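Local structure of DPS family protein (Vibrio cholerae O1 biovar El Tor, 3IQ1) at residues Q15-K18 and L19-A22; D142-R145 and E146-L150. The protein probably binds iron and oxidises it as a ferritin-like Dps protein, storing it as ferric iron in a shell of twelve subunits. All blocks are in the same frame, centred on the assembly; numbering follows the deposited sequence. Where two conformers were deposited one is given.

Contact 1: Q15-K18 and L19-A22; sequences QSQK and LANA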
loop_
_atom_site.group_PDB
_atom_site.type_symbol
_atom_site.label_atom_id
_atom_site.label_comp_id
_atom_site.label_asym_id
_atom_site.label_seq_id
_atom_site.Cartn_x
_atom_site.Cartn_y
_atom_site.Cartn_z
ATOM N N GLN B 15 0.878 28.254 -37.463
ATOM C CA GLN B 15 -0.303 27.485 -37.103
ATOM C C GLN B 15 -0.279 27.139 -35.634
ATOM O O GLN B 15 -1.318 27.127 -34.970
ATOM C CB GLN B 15 -0.390 26.203 -37.932
ATOM C CG GLN B 15 -0.639 26.452 -39.383
ATOM C CD GLN B 15 -0.256 25.286 -40.299
ATOM O OE1 GLN B 15 0.097 24.190 -39.867
ATOM N NE2 GLN B 15 -0.357 25.541 -41.594
ATOM N N SER B 16 0.914 26.884 -35.095
ATOM C CA SER B 16 1.044 26.547 -33.704
ATOM C C SER B 16 0.695 27.752 -32.830
ATOM O O SER B 16 0.055 27.606 -31.776
ATOM C CB SER B 16 2.430 26.002 -33.361
ATOM O OG SER B 16 2.656 24.764 -34.020
ATOM N N GLN B 17 1.108 28.941 -33.274
ATOM C CA GLN B 17 0.786 30.129 -32.500
ATOM C C GLN B 17 -0.732 30.423 -32.512
ATOM O O GLN B 17 -1.295 30.861 -31.502
ATOM C CB GLN B 17 1.594 31.328 -32.971
ATOM C CG GLN B 17 1.348 32.575 -32.111
ATOM C CD GLN B 17 1.767 32.350 -30.650
ATOM O OE1 GLN B 17 2.956 31.964 -30.371
ATOM N NE2 GLN B 17 0.792 32.547 -29.701
ATOM N N LYS B 18 -1.416 30.154 -33.621
ATOM C CA LYS B 18 -2.865 30.320 -33.662
ATOM C C LYS B 18 -3.528 29.365 -32.680
ATOM O O LYS B 18 -4.445 29.752 -31.925
ATOM C CB LYS B 18 -3.376 30.053 -35.064
ATOM C CG LYS B 18 -4.883 30.244 -35.256
ATOM C CD LYS B 18 -5.225 30.320 -36.748
ATOM C CE LYS B 18 -6.699 30.049 -37.029
ATOM N NZ LYS B 18 -6.980 30.169 -38.484
ATOM N N LEU B 19 -3.074 28.111 -32.704
ATOM C CA LEU B 19 -3.581 27.113 -31.740
ATOM C C LEU B 19 -3.308 27.507 -30.312
ATOM O O LEU B 19 -4.189 27.394 -29.460
ATOM C CB LEU B 19 -3.028 25.726 -32.057
ATOM C CG LEU B 19 -3.873 25.059 -33.141
ATOM C CD1 LEU B 19 -3.093 23.991 -33.975
ATOM C CD2 LEU B 19 -5.287 24.586 -32.609
ATOM N N ALA B 20 -2.135 28.047 -30.065
ATOM C CA ALA B 20 -1.758 28.444 -28.691
ATOM C C ALA B 20 -2.616 29.589 -28.219
ATOM O O ALA B 20 -3.022 29.604 -27.052
ATOM C CB ALA B 20 -0.329 28.838 -28.608
ATOM N N ASN B 21 -2.902 30.529 -29.109
ATOM C CA ASN B 21 -3.823 31.635 -28.785
ATOM C C ASN B 21 -5.212 31.126 -28.334
ATOM O O ASN B 21 -5.758 31.576 -27.284
ATOM C CB ASN B 21 -4.006 32.543 -29.977
ATOM C CG ASN B 21 -2.765 33.336 -30.344
ATOM O OD1 ASN B 21 -1.830 33.443 -29.557
ATOM N ND2 ASN B 21 -2.771 33.942 -31.560
ATOM N N ALA B 22 -5.742 30.154 -29.061
ATOM C CA ALA B 22 -7.048 29.575 -28.736
ATOM C C ALA B 22 -6.983 28.776 -27.426
ATOM O O ALA B 22 -7.912 28.859 -26.591
ATOM C CB ALA B 22 -7.526 28.639 -29.851
#
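Q17 reaches along the helix to N21 one turn on, and their amides join by a side-chain hydrogen bond. Q17 NE2 donates a hydrogen bond to N21 OD1 at 2.8 Å, with an N-H...O angle of 151°. The acceptor lies in the amide plane of Q17. Relative to the N21 carbonyl, however, the donor lies above the plane, 43° out of it. The two amide planes are turned well away from parallel and the side chains cross at about a right angle. Q17 starts with CG turned away from its backbone N (chi1 -176°) and then bends at the next bond, which carries the amide forward to N21.

This is the first part of helix 13-43, one of the long helices of the ferritin-like four-helix bundle. Its i to i+4 backbone bonds run from L19 N to Q15 O, A20 N to S16 O, N21 N to Q17 O and A22 N to K18 O. The S16 hydroxyl also hydrogen-bonds to D12 O, just before the helix begins.

L19 and A20 rest their methyls against carbonyl oxygens one turn back. L19 CD1 lies 3.7 Å from Q15 O, and its side chain packs on L127 of helix 103-131. A20 CB sits 3.4 Å from S16 O and packs on A79.

Contact 2: D142-R145 and E146-L150; sequences DYIR and EQEKL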
loop_
_atom_site.group_PDB
_atom_site.type_symbol
_atom_site.label_atom_id
_atom_site.label_comp_id
_atom_site.label_asym_id
_atom_site.label_seq_id
_atom_site.Cartn_x
_atom_site.Cartn_y
_atom_site.Cartn_z
ATOM N N ASP B 142 -9.565 14.027 -25.115
ATOM C CA ASP B 142 -9.638 13.597 -23.721
ATOM C C ASP B 142 -10.588 14.512 -22.947
ATOM O O ASP B 142 -11.441 14.029 -22.190
ATOM C CB ASP B 142 -8.277 13.631 -23.049
ATOM C CG ASP B 142 -7.355 12.512 -23.503
ATOM O OD1 ASP B 142 -7.801 11.567 -24.176
ATOM O OD2 ASP B 142 -6.204 12.543 -23.107
ATOM N N TYR B 143 -10.427 15.824 -23.077
ATOM C CA TYR B 143 -11.233 16.749 -22.315
ATOM C C TYR B 143 -12.709 16.661 -22.668
ATOM O O TYR B 143 -13.590 16.659 -21.797
ATOM C CB TYR B 143 -10.758 18.189 -22.487
ATOM C CG TYR B 143 -9.386 18.525 -21.865
ATOM C CD1 TYR B 143 -8.569 17.545 -21.287
ATOM C CD2 TYR B 143 -8.940 19.799 -21.850
ATOM C CE1 TYR B 143 -7.336 17.858 -20.689
ATOM C CE2 TYR B 143 -7.672 20.123 -21.307
ATOM C CZ TYR B 143 -6.895 19.137 -20.732
ATOM O OH TYR B 143 -5.710 19.478 -20.180
ATOM N N ILE B 144 -12.993 16.549 -23.968
ATOM C CA ILE B 144 -14.369 16.488 -24.456
ATOM C C ILE B 144 -15.042 15.233 -23.930
ATOM O O ILE B 144 -16.155 15.272 -23.390
ATOM C CB ILE B 144 -14.409 16.540 -25.999
ATOM C CG1 ILE B 144 -14.019 17.939 -26.502
ATOM C CG2 ILE B 144 -15.793 16.153 -26.520
ATOM C CD1 ILE B 144 -13.609 17.946 -27.947
ATOM N N ARG B 145 -14.378 14.094 -24.017
ATOM C CA ARG B 145 -15.082 12.867 -23.679
ATOM C C ARG B 145 -15.390 12.846 -22.160
ATOM O O ARG B 145 -16.439 12.333 -21.738
ATOM C CB ARG B 145 -14.291 11.660 -24.105
ATOM C CG ARG B 145 -13.052 11.404 -23.313
ATOM C CD ARG B 145 -12.132 10.414 -24.036
ATOM N NE ARG B 145 -12.725 9.078 -24.050
ATOM C CZ ARG B 145 -12.043 7.948 -24.282
ATOM N NH1 ARG B 145 -12.648 6.782 -24.221
ATOM N NH2 ARG B 145 -10.780 7.993 -24.584
ATOM N N GLU B 146 -14.453 13.340 -21.354
ATOM C CA GLU B 146 -14.622 13.357 -19.927
ATOM C C GLU B 146 -15.745 14.317 -19.525
ATOM O O GLU B 146 -16.594 14.025 -18.624
ATOM C CB GLU B 146 -13.307 13.708 -19.214
ATOM C CG GLU B 146 -12.239 12.615 -19.383
ATOM C CD GLU B 146 -10.890 13.012 -18.861
ATOM O OE1 GLU B 146 -10.843 13.907 -18.007
ATOM O OE2 GLU B 146 -9.867 12.384 -19.268
ATOM N N GLN B 147 -15.767 15.467 -20.190
ATOM C CA GLN B 147 -16.676 16.529 -19.763
ATOM C C GLN B 147 -18.060 16.296 -20.275
ATOM O O GLN B 147 -19.044 16.682 -19.628
ATOM C CB GLN B 147 -16.139 17.926 -20.079
ATOM C CG GLN B 147 -14.957 18.191 -19.205
ATOM C CD GLN B 147 -14.153 19.421 -19.615
ATOM O OE1 GLN B 147 -14.373 19.988 -20.699
ATOM N NE2 GLN B 147 -13.238 19.820 -18.776
ATOM N N GLU B 148 -18.197 15.611 -21.403
ATOM C CA GLU B 148 -19.521 15.171 -21.854
ATOM C C GLU B 148 -20.168 14.247 -20.812
ATOM O O GLU B 148 -21.314 14.441 -20.463
ATOM C CB GLU B 148 -19.459 14.491 -23.214
ATOM C CG GLU B 148 -19.143 15.447 -24.359
ATOM C CD GLU B 148 -18.954 14.797 -25.698
ATOM O OE1 GLU B 148 -18.634 13.578 -25.746
ATOM O OE2 GLU B 148 -19.068 15.493 -26.745
ATOM N N LYS B 149 -19.397 13.308 -20.284
ATOM C CA LYS B 149 -19.864 12.379 -19.268
ATOM C C LYS B 149 -20.315 13.188 -18.048
ATOM O O LYS B 149 -21.398 12.950 -17.493
ATOM C CB LYS B 149 -18.781 11.351 -18.898
ATOM C CG LYS B 149 -19.285 10.377 -17.891
ATOM C CD LYS B 149 -18.181 9.513 -17.362
ATOM C CE LYS B 149 -18.667 8.685 -16.217
ATOM N NZ LYS B 149 -17.586 7.684 -15.760
ATOM N N LEU B 150 -19.500 14.153 -17.640
ATOM C CA LEU B 150 -19.817 14.925 -16.451
ATOM C C LEU B 150 -21.071 15.725 -16.662
ATOM O O LEU B 150 -21.925 15.820 -15.761
ATOM C CB LEU B 150 -18.661 15.832 -16.066
ATOM C CG LEU B 150 -18.804 16.630 -14.757
ATOM C CD1 LEU B 150 -19.305 15.775 -13.539
ATOM C CD2 LEU B 150 -17.467 17.339 -14.411
#
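I144 lies alongside E148, both side chains pointing the same way, and its CG2 methyl meets the carboxylate. I144 CG2 is 3.3 Å from E148 OE2. The torsion of I144 sets this up: chi1 of -70° sets CG1 beside the backbone N and leaves CG2 anti to it. E148 runs out extended beyond CG, and E148 CG also rests 3.1 Å from I144 O. I144 O accepts the backbone bond from E148 N at 2.9 Å. The next bond, K149 N to R145 O, is weak at 3.4 Å.

The neighbouring E146 and Q147 also pack their aliphatic parts over carbonyls one turn back. E146 CG is 3.2 Å from D142 O, and Q147 CG is 3.3 Å from Y143 O. These residues belong to helix 134-158 of the ferritin-like bundle. Q147 bonds to Q121 and Y30 of the same chain, which links this helix to helices 103-131 and 13-43.

The charged ends find their partners beyond this helix turn. Within the chain, E146 pairs with K66 and E148 with R122. Salt bridges to a second subunit run from E148 to its R73, R145 to its D142 and K149 to its E72, while D142 meets R145 of a third subunit. These intersubunit pairs tie the helix into the assembly, and the neighbouring positive charges would probably favour the ionised form of D142 and E148.

How the contacts relate
From the N terminus, contact 1 comes first, in the opening turns of helix 13-43. The chain then passes through helices 49-76, 85-91 and 103-131 before contact 2 forms within helix 134-158. The two are in series and neither nests in the other nor crosses it. Each joins adjoining turns of one helix, so neither closes a long loop. The centres of contact 1 and contact 2 are about 22 Å apart, and their nearest atoms about 10 Å. Helix 103-131 packs against both. Contact 1 meets it near L127 and T131, contact 2 near F114 and Q121. Contact 1 touches no other subunit, whereas contact 2 joins two others in the twelve-chain assembly.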